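Local coordinates for protein bifunctional autolysin (Staphylococcus aureus subsp. aureus Mu50, PDB 6FXO) that probably cleaves the glycan strands of bacterial peptidoglycan as a family 73 N-acetylglucosaminidase, the glycosidase part of a bifunctional autolysin, at residues 92-97 and 174-179; 107-112 and 178-183; 143-148 and 167-172; 122-127 and 159-164. One frame throughout, in Å; residues are numbered along the deposited sequence.

In the fold
All four contacts lie in the mostly helical, lysozyme-like glucosaminidase domain. Contacts 1 and 2 share Gly-178 and Gly-179; with centres about 8 Å apart, they pack helix 172-180 and the turn after it on helices 92-102 and 106-116, which follow each other in the chain. Contact 3 joins the loops before and after helix 158-166, and contact 4 sets that helix against the short helix 123-126; their centres are about 6 Å apart and their segments alternate along the chain. Both fall within the span of contacts 1 and 2. Phe-147 and Trp-169 touch the shared glycines, so contact 3 links contacts 1 and 2 to contact 4, which itself does not touch contact 1.

Contact 1 of 4, residues 92-97 and 174-179; sequences GAAFNK and KAIVGG
Ala-94, which meets Ile-176 across the seam between two helices, rides on a helical turn held by Asn-96 N to Gly-92 O, at 2.7 Å the shortest backbone bond within either segment. Ile-176 CG2 makes a plain van der Waals contact with Ala-94 O at 3.8 Å, and Val-177 CG2 stands farther off. No hydrogen bond links residues 92-97 to residues 174-179, so the contact rests on apolar packing. Ile-176 CG2 is also 4.0 Å from Ala-94 CB and sits almost centrally over one face of the Phe-95 ring, 4.2 Å from the centroid and 9° off the ring normal, which meets the geometry of a CH-pi contact. The other branch of the isoleucine comes down on the same side of the ring, with Ile-176 CD1 3.7 Å from Phe-95 CE2. With CG2 anti to the backbone N and CG1 beside it (chi1 -72°), the forked side chain can reach both places, and it crosses the phenylalanine side chain at about a right angle. This is near-parallel helix packing within a lysozyme-like domain: the segment axes come within 9.0 Å, their directions differing by 15°, and the CA atoms of Ala-94 and Ile-176 are 6.6 Å apart. At the exposed margin Lys-97 meets the valine through CD alone, 4.2 Å from Val-177 CG2. On the buried side, Phe-95 also touches Leu-109, Ile-110 and Ala-113 of helix 106-116 and Leu-82 of helix 75-82.

Contact 2 of 4, residues 107-112 and 178-183; sequences VYLISH and GGAKFI
Ile-183 carries the dense part of this contact, its CG2 methyl lying among Tyr-108, Leu-109 and His-112. Ile-183 CG2 comes to 3.7 Å from Tyr-108 CE2 and to 4.0 Å from His-112 CD2, meeting both rings obliquely, while Leu-109 CD1 approaches Ile-183 CB at 3.9 Å. The isoleucine and the histidine slide past each other in opposite directions. The two rings are themselves in contact: His-112 CE1 stands 3.2 Å above the Tyr-108 plane, displaced toward the rim. The tyrosine is extended, CG anti to the backbone N (chi1 -179°), whereas His-112 has CG beside its own N (chi1 -88°) and, with the ring turned about CB-CG, its ND1 makes a weak hydrogen bond to Tyr-108 O, 2.8 Å and 126°. Packing is sparser at Ala-180, where one methyl pair is in reach, Leu-109 CD2 to Ala-180 CB at 4.1 Å. Beyond it, Lys-181 points away from the facing helix and Phe-182 is exposed. A type I turn from Ala-180 to Ile-183, closed by Ile-183 N to Ala-180 O at 3.1 Å, swings the chain round so that the CB of Ile-183 points toward helix 106-116. Phe-147 touches both His-112 and Ile-183 from a loop; helix 92-102 reaches Leu-109 and Ala-180 through Ala-98, and helix 216-231 touches Val-107 and Ser-111.

Contact 3 of 4, residues 143-148 and 167-172; sequences YHNVFG and AGWDTV
His-144 and Trp-169 are joined by a backbone hydrogen bond, His-144 N to Trp-169 O, at 2.6 Å; the donor lies nearly along the C=O axis and the angle at hydrogen is 158°. Around this bond the side chains take separate directions. The His-144 ring has Val-172 CG2 over one face, 4.1 Å from the centroid and 18° off the normal, while Trp-169 O and Asp-170 O lie at its edge, near its plane. A chi1 of -56° sets the ring's CG beside the backbone N; chi2 then points ND1 at Ala-125 O, to which it is hydrogen-bonded. The indole is met at its edge by Asn-145, whose ND2 lies 3.8 Å from Trp-169 CZ3. That amide stands almost perpendicular to the indole, and its OD1 accepts from Ile-149 N. At the outer end the poorly ordered Tyr-143 side chain makes a loose contact with Asp-170; the aspartate takes a hydrogen bond from Thr-171 OG1 and a salt bridge from Lys-174. Trp-169 is the centre of an inverse gamma turn, closed by Asp-170 N to Gly-168 O, which presents its O to the 143-148 loop just ahead of helix 172-180 of the lysozyme-like domain.

Contact 4 of 4, residues 122-127 and 159-164; sequences SQLAKG and EGIKYA
Gly-160 opens the contact by offering bare backbone to Leu-124: with no side chain in between, Leu-124 CD1 settles 4.2 Å from Gly-160 CA. The next residue, Ile-161, does most of the touching. Its backbone N is 4.1 Å from Leu-124 CD1, and its CG1 meets the same methyl at 4.2 Å, the two side chains sliding past each other in opposite directions. CG1 lies beside the backbone N and the chain bends again beyond it (chi2 -66°), carrying Ile-161 CD1 to within 3.6 Å of Gly-127 O and more loosely toward Gln-123 O. The isoleucine thus bridges from the leucine to Gly-127. A turn after Gly-160, Ala-164 faces the 122-127 segment yet packs on Trp-169 instead. Within 122-127, Ser-122 OG accepts from Ala-125 N at 2.9 Å. The pattern is that of a serine N-capped, weakly held helical turn followed by Gly-127 at positive phi (85°), docked on helix 158-166 at the surface of the lysozyme-like domain, just before residues 128-140, which are not modelled, probably because they are mobile.

Contact 1 of 4, residues 92-97 and 174-179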
loop_
_atom_site.group_PDB
_atom_site.type_symbol
_atom_site.label_atom_id
_atom_site.label_comp_id
_atom_site.label_asym_id
_atom_site.label_seq_id
_atom_site.Cartn_x
_atom_site.Cartn_y
_atom_site.Cartn_z
ATOM N N GLY A 92 10.912 12.523 -8.671
ATOM C CA GLY A 92 9.657 12.476 -7.951
ATOM C C GLY A 92 8.657 12.891 -9.014
ATOM O O GLY A 92 7.448 12.749 -8.876
ATOM N N ALA A 93 9.222 13.419 -10.100
ATOM C CA ALA A 93 8.534 13.892 -11.252
ATOM C C ALA A 93 8.095 12.708 -12.006
ATOM O O ALA A 93 6.965 12.672 -12.478
ATOM C CB ALA A 93 9.490 14.709 -12.098
ATOM N N ALA A 94 8.992 11.729 -12.142
ATOM C CA ALA A 94 8.560 10.555 -12.884
ATOM C C ALA A 94 7.455 9.909 -12.079
ATOM O O ALA A 94 6.523 9.314 -12.627
ATOM C CB ALA A 94 9.715 9.589 -13.056
ATOM N N PHE A 95 7.562 10.047 -10.758
ATOM C CA PHE A 95 6.566 9.480 -9.877
ATOM C C PHE A 95 5.265 10.226 -9.882
ATOM O O PHE A 95 4.216 9.592 -9.884
ATOM C CB PHE A 95 7.072 9.341 -8.413
ATOM C CG PHE A 95 7.751 8.035 -8.050
ATOM C CD1 PHE A 95 7.021 6.854 -7.922
ATOM C CD2 PHE A 95 9.120 7.978 -7.865
ATOM C CE1 PHE A 95 7.652 5.653 -7.640
ATOM C CE2 PHE A 95 9.748 6.775 -7.570
ATOM C CZ PHE A 95 9.013 5.626 -7.463
ATOM N N ASN A 96 5.309 11.588 -9.926
ATOM C CA ASN A 96 4.032 12.267 -9.919
ATOM C C ASN A 96 3.304 11.906 -11.175
ATOM O O ASN A 96 2.073 11.824 -11.250
ATOM C CB ASN A 96 4.274 13.759 -9.817
ATOM C CG ASN A 96 3.099 14.501 -9.261
ATOM O OD1 ASN A 96 2.322 15.041 -10.057
ATOM N ND2 ASN A 96 2.889 14.554 -7.915
ATOM N N LYS A 97 4.094 11.633 -12.146
ATOM C CA LYS A 97 3.610 11.260 -13.468
ATOM C C LYS A 97 2.930 9.924 -13.416
ATOM O O LYS A 97 1.830 9.805 -13.954
ATOM C CB LYS A 97 4.765 11.227 -14.491
ATOM C CG LYS A 97 4.359 11.527 -15.941
ATOM C CD LYS A 97 5.229 10.756 -16.962
ATOM C CE LYS A 97 4.907 11.091 -18.409
ATOM N NZ LYS A 97 5.616 10.207 -19.394
ATOM N N LYS A 174 11.957 5.931 -16.634
ATOM C CA LYS A 174 11.297 4.988 -17.526
ATOM C C LYS A 174 10.854 3.720 -16.811
ATOM O O LYS A 174 9.722 3.288 -17.025
ATOM C CB LYS A 174 12.221 4.624 -18.713
ATOM C CG LYS A 174 12.352 5.709 -19.791
ATOM C CD LYS A 174 13.421 5.369 -20.862
ATOM C CE LYS A 174 13.506 6.410 -21.967
ATOM N NZ LYS A 174 14.553 6.106 -22.992
ATOM N N ALA A 175 11.729 3.103 -15.973
ATOM C CA ALA A 175 11.264 1.903 -15.306
ATOM C C ALA A 175 10.094 2.298 -14.434
ATOM O O ALA A 175 9.142 1.539 -14.254
ATOM C CB ALA A 175 12.373 1.301 -14.464
ATOM N N ILE A 176 10.163 3.510 -13.892
ATOM C CA ILE A 176 9.074 3.961 -13.055
ATOM C C ILE A 176 7.774 4.137 -13.833
ATOM O O ILE A 176 6.706 3.761 -13.333
ATOM C CB ILE A 176 9.491 5.307 -12.417
ATOM C CG1 ILE A 176 10.541 5.056 -11.375
ATOM C CG2 ILE A 176 8.272 6.062 -11.846
ATOM C CD1 ILE A 176 11.339 6.286 -10.849
ATOM N N VAL A 177 7.846 4.651 -15.079
ATOM C CA VAL A 177 6.564 4.794 -15.733
ATOM C C VAL A 177 5.960 3.508 -16.136
ATOM O O VAL A 177 4.782 3.277 -15.872
ATOM C CB VAL A 177 6.514 5.847 -16.862
ATOM C CG1 VAL A 177 5.061 6.183 -17.197
ATOM C CG2 VAL A 177 7.259 7.110 -16.445
ATOM N N GLY A 178 6.742 2.637 -16.741
ATOM C CA GLY A 178 6.167 1.382 -17.138
ATOM C C GLY A 178 5.847 0.466 -15.972
ATOM O O GLY A 178 4.824 -0.240 -16.077
ATOM N N GLY A 179 6.653 0.495 -14.839
ATOM C CA GLY A 179 6.297 -0.408 -13.768
ATOM C C GLY A 179 5.061 0.065 -13.065
ATOM O O GLY A 179 4.287 -0.747 -12.534
#

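Contact 2 of 4, residues 107-112 and 178-183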
loop_
_atom_site.group_PDB
_atom_site.type_symbol
_atom_site.label_atom_id
_atom_site.label_comp_id
_atom_site.label_asym_id
_atom_site.label_seq_id
_atom_site.Cartn_x
_atom_site.Cartn_y
_atom_site.Cartn_z
ATOM N N VAL A 107 2.121 8.361 -2.457
ATOM C CA VAL A 107 2.922 7.693 -1.435
ATOM C C VAL A 107 2.805 6.155 -1.561
ATOM O O VAL A 107 3.747 5.473 -1.263
ATOM C CB VAL A 107 2.672 8.174 0.011
ATOM C CG1 VAL A 107 2.720 9.696 0.080
ATOM C CG2 VAL A 107 1.353 7.634 0.547
ATOM N N TYR A 108 1.652 5.654 -2.031
ATOM C CA TYR A 108 1.459 4.250 -2.182
ATOM C C TYR A 108 2.346 3.731 -3.248
ATOM O O TYR A 108 2.835 2.589 -3.151
ATOM C CB TYR A 108 -0.005 3.928 -2.497
ATOM C CG TYR A 108 -0.331 2.453 -2.655
ATOM C CD1 TYR A 108 -0.552 1.644 -1.543
ATOM C CD2 TYR A 108 -0.446 1.881 -3.907
ATOM C CE1 TYR A 108 -0.881 0.315 -1.686
ATOM C CE2 TYR A 108 -0.780 0.539 -4.058
ATOM C CZ TYR A 108 -0.998 -0.242 -2.943
ATOM O OH TYR A 108 -1.326 -1.576 -3.067
ATOM N N LEU A 109 2.565 4.580 -4.281
ATOM C CA LEU A 109 3.425 4.134 -5.361
ATOM C C LEU A 109 4.903 4.139 -4.976
ATOM O O LEU A 109 5.612 3.200 -5.337
ATOM C CB LEU A 109 3.224 5.030 -6.566
ATOM C CG LEU A 109 3.438 4.459 -7.931
ATOM C CD1 LEU A 109 2.321 3.497 -8.258
ATOM C CD2 LEU A 109 3.394 5.632 -8.948
ATOM N N ILE A 110 5.368 5.226 -4.242
ATOM C CA ILE A 110 6.713 5.274 -3.887
ATOM C C ILE A 110 7.070 4.201 -2.821
ATOM O O ILE A 110 8.076 3.519 -3.012
ATOM C CB ILE A 110 6.950 6.681 -3.310
ATOM C CG1 ILE A 110 6.895 7.740 -4.400
ATOM C CG2 ILE A 110 8.290 6.776 -2.432
ATOM C CD1 ILE A 110 6.880 9.125 -3.701
ATOM N N SER A 111 6.240 4.027 -1.753
ATOM C CA SER A 111 6.633 3.043 -0.809
ATOM C C SER A 111 6.713 1.725 -1.515
ATOM O O SER A 111 7.599 0.950 -1.208
ATOM C CB SER A 111 5.695 3.038 0.397
ATOM O OG SER A 111 4.389 2.722 0.010
ATOM N N HIS A 112 5.835 1.491 -2.467
ATOM C CA HIS A 112 5.935 0.224 -3.150
ATOM C C HIS A 112 7.284 0.196 -3.909
ATOM O O HIS A 112 7.927 -0.817 -3.877
ATOM C CB HIS A 112 4.836 -0.050 -4.178
ATOM C CG HIS A 112 3.671 -0.692 -3.528
ATOM N ND1 HIS A 112 3.056 -0.095 -2.488
ATOM C CD2 HIS A 112 3.137 -1.926 -3.667
ATOM C CE1 HIS A 112 2.156 -0.935 -1.969
ATOM N NE2 HIS A 112 2.185 -2.050 -2.665
ATOM N N GLY A 178 6.742 2.637 -16.741
ATOM C CA GLY A 178 6.167 1.382 -17.138
ATOM C C GLY A 178 5.847 0.466 -15.972
ATOM O O GLY A 178 4.824 -0.240 -16.077
ATOM N N GLY A 179 6.653 0.495 -14.839
ATOM C CA GLY A 179 6.297 -0.408 -13.768
ATOM C C GLY A 179 5.061 0.065 -13.065
ATOM O O GLY A 179 4.287 -0.747 -12.534
ATOM N N ALA A 180 4.826 1.385 -13.145
ATOM C CA ALA A 180 3.653 1.861 -12.455
ATOM C C ALA A 180 2.302 1.364 -12.820
ATOM O O ALA A 180 1.514 1.200 -11.900
ATOM C CB ALA A 180 3.656 3.374 -12.411
ATOM N N LYS A 181 2.037 1.029 -14.101
ATOM C CA LYS A 181 0.702 0.559 -14.421
ATOM C C LYS A 181 0.332 -0.671 -13.632
ATOM O O LYS A 181 -0.826 -0.836 -13.290
ATOM C CB LYS A 181 0.572 0.285 -15.935
ATOM C CG LYS A 181 0.907 -1.134 -16.377
ATOM N N PHE A 182 1.321 -1.497 -13.307
ATOM C CA PHE A 182 1.104 -2.721 -12.556
ATOM C C PHE A 182 0.639 -2.640 -11.116
ATOM O O PHE A 182 0.010 -3.579 -10.623
ATOM C CB PHE A 182 2.325 -3.629 -12.675
ATOM C CG PHE A 182 2.379 -4.314 -14.019
ATOM C CD1 PHE A 182 3.336 -3.970 -14.949
ATOM C CD2 PHE A 182 1.463 -5.299 -14.348
ATOM C CE1 PHE A 182 3.380 -4.596 -16.188
ATOM C CE2 PHE A 182 1.508 -5.921 -15.586
ATOM C CZ PHE A 182 2.465 -5.568 -16.498
ATOM N N ILE A 183 0.938 -1.526 -10.452
ATOM C CA ILE A 183 0.552 -1.325 -9.054
ATOM C C ILE A 183 -0.887 -0.869 -8.814
ATOM O O ILE A 183 -1.356 0.128 -9.379
ATOM C CB ILE A 183 1.560 -0.358 -8.410
ATOM C CG1 ILE A 183 2.993 -0.756 -8.814
ATOM C CG2 ILE A 183 1.373 -0.315 -6.888
ATOM C CD1 ILE A 183 3.348 -2.252 -8.638
#

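Contact 3 of 4, residues 143-148 and 167-172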
loop_
_atom_site.group_PDB
_atom_site.type_symbol
_atom_site.label_atom_id
_atom_site.label_comp_id
_atom_site.label_asym_id
_atom_site.label_seq_id
_atom_site.Cartn_x
_atom_site.Cartn_y
_atom_site.Cartn_z
ATOM N N TYR A 143 19.336 -1.892 -18.242
ATOM C CA TYR A 143 17.884 -1.754 -18.321
ATOM C C TYR A 143 17.461 -1.820 -16.798
ATOM O O TYR A 143 18.209 -2.398 -16.025
ATOM C CB TYR A 143 17.349 -2.859 -19.274
ATOM C CG TYR A 143 17.825 -2.702 -20.717
ATOM C CD1 TYR A 143 19.107 -3.094 -21.112
ATOM C CD2 TYR A 143 17.002 -2.155 -21.696
ATOM C CE1 TYR A 143 19.546 -2.946 -22.419
ATOM C CE2 TYR A 143 17.427 -2.005 -23.012
ATOM C CZ TYR A 143 18.705 -2.399 -23.371
ATOM O OH TYR A 143 19.141 -2.240 -24.671
ATOM N N HIS A 144 16.305 -1.233 -16.376
ATOM C CA HIS A 144 15.814 -1.206 -14.972
ATOM C C HIS A 144 14.430 -1.754 -14.548
ATOM O O HIS A 144 13.556 -1.950 -15.378
ATOM C CB HIS A 144 15.872 0.270 -14.542
ATOM C CG HIS A 144 17.206 0.894 -14.681
ATOM N ND1 HIS A 144 18.062 1.051 -13.597
ATOM C CD2 HIS A 144 17.850 1.398 -15.762
ATOM C CE1 HIS A 144 19.178 1.623 -14.032
ATOM N NE2 HIS A 144 19.080 1.839 -15.322
ATOM N N ASN A 145 14.234 -1.949 -13.208
ATOM C CA ASN A 145 12.975 -2.464 -12.695
ATOM C C ASN A 145 12.736 -2.008 -11.302
ATOM O O ASN A 145 13.272 -2.611 -10.368
ATOM C CB ASN A 145 13.031 -3.940 -12.606
ATOM C CG ASN A 145 11.750 -4.550 -12.986
ATOM O OD1 ASN A 145 10.678 -4.230 -12.438
ATOM N ND2 ASN A 145 11.794 -5.479 -13.855
ATOM N N VAL A 146 11.964 -0.953 -11.134
ATOM C CA VAL A 146 11.781 -0.574 -9.739
ATOM C C VAL A 146 10.569 -1.230 -9.057
ATOM O O VAL A 146 10.307 -0.966 -7.878
ATOM C CB VAL A 146 11.779 0.955 -9.623
ATOM C CG1 VAL A 146 13.065 1.527 -10.202
ATOM C CG2 VAL A 146 10.565 1.548 -10.330
ATOM N N PHE A 147 9.834 -2.082 -9.764
ATOM C CA PHE A 147 8.658 -2.719 -9.168
ATOM C C PHE A 147 8.580 -4.258 -9.018
ATOM O O PHE A 147 7.515 -4.770 -8.699
ATOM C CB PHE A 147 7.369 -2.208 -9.840
ATOM C CG PHE A 147 6.906 -0.865 -9.336
ATOM C CD1 PHE A 147 7.092 0.275 -10.089
ATOM C CD2 PHE A 147 6.298 -0.740 -8.092
ATOM C CE1 PHE A 147 6.683 1.516 -9.615
ATOM C CE2 PHE A 147 5.895 0.489 -7.628
ATOM C CZ PHE A 147 6.089 1.618 -8.385
ATOM N N GLY A 148 9.672 -4.981 -9.262
ATOM C CA GLY A 148 9.661 -6.414 -9.137
ATOM C C GLY A 148 8.816 -7.033 -10.222
ATOM O O GLY A 148 8.380 -8.163 -10.036
ATOM N N ALA A 167 10.677 -3.673 -22.588
ATOM C CA ALA A 167 9.837 -2.493 -22.608
ATOM C C ALA A 167 10.595 -1.199 -22.689
ATOM O O ALA A 167 10.016 -0.144 -22.452
ATOM C CB ALA A 167 8.947 -2.484 -21.376
ATOM N N GLY A 168 11.893 -1.268 -22.972
ATOM C CA GLY A 168 12.672 -0.052 -23.057
ATOM C C GLY A 168 12.988 0.650 -21.749
ATOM O O GLY A 168 13.290 1.836 -21.797
ATOM N N TRP A 169 12.934 -0.041 -20.571
ATOM C CA TRP A 169 13.248 0.647 -19.326
ATOM C C TRP A 169 14.744 0.774 -19.140
ATOM O O TRP A 169 15.328 0.281 -18.189
ATOM C CB TRP A 169 12.574 -0.034 -18.112
ATOM C CG TRP A 169 11.060 -0.328 -18.207
ATOM C CD1 TRP A 169 10.110 0.339 -18.940
ATOM C CD2 TRP A 169 10.357 -1.358 -17.499
ATOM N NE1 TRP A 169 8.880 -0.217 -18.731
ATOM C CE2 TRP A 169 8.998 -1.258 -17.846
ATOM C CE3 TRP A 169 10.745 -2.356 -16.599
ATOM C CZ2 TRP A 169 8.024 -2.117 -17.330
ATOM C CZ3 TRP A 169 9.787 -3.204 -16.090
ATOM C CH2 TRP A 169 8.446 -3.082 -16.452
ATOM N N ASP A 170 15.343 1.488 -20.073
ATOM C CA ASP A 170 16.777 1.774 -20.149
ATOM C C ASP A 170 17.223 2.863 -19.180
ATOM O O ASP A 170 18.421 3.066 -18.984
ATOM C CB ASP A 170 17.189 2.129 -21.596
ATOM C CG ASP A 170 16.443 3.294 -22.224
ATOM O OD1 ASP A 170 15.432 3.049 -22.916
ATOM O OD2 ASP A 170 16.875 4.447 -22.035
ATOM N N THR A 171 16.260 3.557 -18.570
ATOM C CA THR A 171 16.573 4.625 -17.626
ATOM C C THR A 171 15.622 4.544 -16.444
ATOM O O THR A 171 14.536 3.982 -16.563
ATOM C CB THR A 171 16.430 5.989 -18.312
ATOM O OG1 THR A 171 16.956 5.905 -19.636
ATOM C CG2 THR A 171 17.148 7.090 -17.555
ATOM N N VAL A 172 16.021 5.127 -15.311
ATOM C CA VAL A 172 15.168 5.090 -14.126
ATOM C C VAL A 172 13.797 5.770 -14.200
ATOM O O VAL A 172 12.842 5.234 -13.641
ATOM C CB VAL A 172 15.974 5.608 -12.915
ATOM C CG1 VAL A 172 15.210 5.362 -11.618
ATOM C CG2 VAL A 172 17.348 4.952 -12.865
#

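Contact 4 of 4, residues 122-127 and 159-164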
loop_
_atom_site.group_PDB
_atom_site.type_symbol
_atom_site.label_atom_id
_atom_site.label_comp_id
_atom_site.label_asym_id
_atom_site.label_seq_id
_atom_site.Cartn_x
_atom_site.Cartn_y
_atom_site.Cartn_z
ATOM N N SER A 122 18.491 -2.404 -5.064
ATOM C CA SER A 122 18.263 -3.679 -5.750
ATOM C C SER A 122 18.980 -3.789 -7.068
ATOM O O SER A 122 19.089 -2.802 -7.776
ATOM C CB SER A 122 16.767 -3.912 -5.989
ATOM O OG SER A 122 16.319 -3.732 -7.333
ATOM N N GLN A 123 19.474 -4.995 -7.394
ATOM C CA GLN A 123 20.167 -5.166 -8.654
ATOM C C GLN A 123 19.209 -4.906 -9.821
ATOM O O GLN A 123 19.602 -4.361 -10.850
ATOM C CB GLN A 123 20.814 -6.583 -8.714
ATOM C CG GLN A 123 21.619 -6.983 -9.972
ATOM C CD GLN A 123 22.907 -6.220 -10.233
ATOM O OE1 GLN A 123 23.995 -6.573 -9.779
ATOM N NE2 GLN A 123 22.752 -5.147 -10.988
ATOM N N LEU A 124 17.929 -5.266 -9.630
ATOM C CA LEU A 124 16.916 -5.060 -10.653
ATOM C C LEU A 124 16.690 -3.575 -10.982
ATOM O O LEU A 124 16.366 -3.236 -12.108
ATOM C CB LEU A 124 15.598 -5.662 -10.145
ATOM C CG LEU A 124 14.807 -6.549 -11.104
ATOM C CD1 LEU A 124 15.612 -7.762 -11.503
ATOM C CD2 LEU A 124 13.522 -6.993 -10.424
ATOM N N ALA A 125 16.881 -2.714 -9.987
ATOM C CA ALA A 125 16.718 -1.264 -10.056
ATOM C C ALA A 125 18.023 -0.650 -10.403
ATOM O O ALA A 125 18.078 0.443 -10.957
ATOM C CB ALA A 125 16.240 -0.724 -8.718
ATOM N N LYS A 126 19.084 -1.346 -10.028
ATOM C CA LYS A 126 20.441 -0.887 -10.299
ATOM C C LYS A 126 20.630 -0.911 -11.821
ATOM O O LYS A 126 21.498 -0.225 -12.364
ATOM C CB LYS A 126 21.474 -1.809 -9.616
ATOM C CG LYS A 126 21.939 -1.299 -8.252
ATOM C CD LYS A 126 23.225 -1.974 -7.759
ATOM C CE LYS A 126 23.657 -1.453 -6.401
ATOM N NZ LYS A 126 24.948 -2.045 -5.941
ATOM N N GLY A 127 19.777 -1.701 -12.497
ATOM C CA GLY A 127 19.830 -1.838 -13.936
ATOM C C GLY A 127 20.843 -2.899 -14.308
ATOM O O GLY A 127 20.678 -3.620 -15.287
ATOM N N GLU A 159 15.275 -12.796 -15.205
ATOM C CA GLU A 159 13.971 -12.726 -15.848
ATOM C C GLU A 159 13.390 -11.338 -15.763
ATOM O O GLU A 159 12.701 -10.910 -16.682
ATOM C CB GLU A 159 12.969 -13.759 -15.265
ATOM C CG GLU A 159 12.983 -15.145 -15.904
ATOM C CD GLU A 159 11.708 -15.492 -16.689
ATOM O OE1 GLU A 159 11.658 -15.196 -17.903
ATOM O OE2 GLU A 159 10.785 -16.081 -16.089
ATOM N N GLY A 160 13.662 -10.629 -14.650
ATOM C CA GLY A 160 13.136 -9.288 -14.520
ATOM C C GLY A 160 13.930 -8.318 -15.363
ATOM O O GLY A 160 13.370 -7.355 -15.883
ATOM N N ILE A 161 15.253 -8.578 -15.511
ATOM C CA ILE A 161 16.066 -7.673 -16.319
ATOM C C ILE A 161 15.573 -7.753 -17.750
ATOM O O ILE A 161 15.592 -6.780 -18.500
ATOM C CB ILE A 161 17.561 -8.076 -16.191
ATOM C CG1 ILE A 161 18.127 -7.631 -14.831
ATOM C CG2 ILE A 161 18.385 -7.519 -17.349
ATOM C CD1 ILE A 161 18.205 -6.117 -14.637
ATOM N N LYS A 162 15.118 -8.952 -18.089
ATOM C CA LYS A 162 14.578 -9.369 -19.377
ATOM C C LYS A 162 13.288 -8.659 -19.742
ATOM O O LYS A 162 13.036 -8.392 -20.916
ATOM C CB LYS A 162 14.312 -10.885 -19.307
ATOM C CG LYS A 162 14.457 -11.686 -20.593
ATOM C CD LYS A 162 14.059 -13.145 -20.313
ATOM C CE LYS A 162 14.131 -14.067 -21.507
ATOM N NZ LYS A 162 13.691 -15.451 -21.162
ATOM N N TYR A 163 12.480 -8.350 -18.728
ATOM C CA TYR A 163 11.211 -7.674 -18.946
ATOM C C TYR A 163 11.496 -6.230 -19.180
ATOM O O TYR A 163 10.954 -5.604 -20.091
ATOM C CB TYR A 163 10.317 -7.847 -17.720
ATOM C CG TYR A 163 8.862 -7.563 -17.994
ATOM C CD1 TYR A 163 7.939 -8.592 -18.083
ATOM C CD2 TYR A 163 8.403 -6.265 -18.149
ATOM C CE1 TYR A 163 6.594 -8.337 -18.315
ATOM C CE2 TYR A 163 7.063 -5.994 -18.382
ATOM C CZ TYR A 163 6.159 -7.035 -18.464
ATOM O OH TYR A 163 4.831 -6.767 -18.687
ATOM N N ALA A 164 12.360 -5.703 -18.332
ATOM C CA ALA A 164 12.762 -4.318 -18.404
ATOM C C ALA A 164 13.466 -4.046 -19.698
ATOM O O ALA A 164 13.335 -2.955 -20.246
ATOM C CB ALA A 164 13.676 -3.992 -17.245
#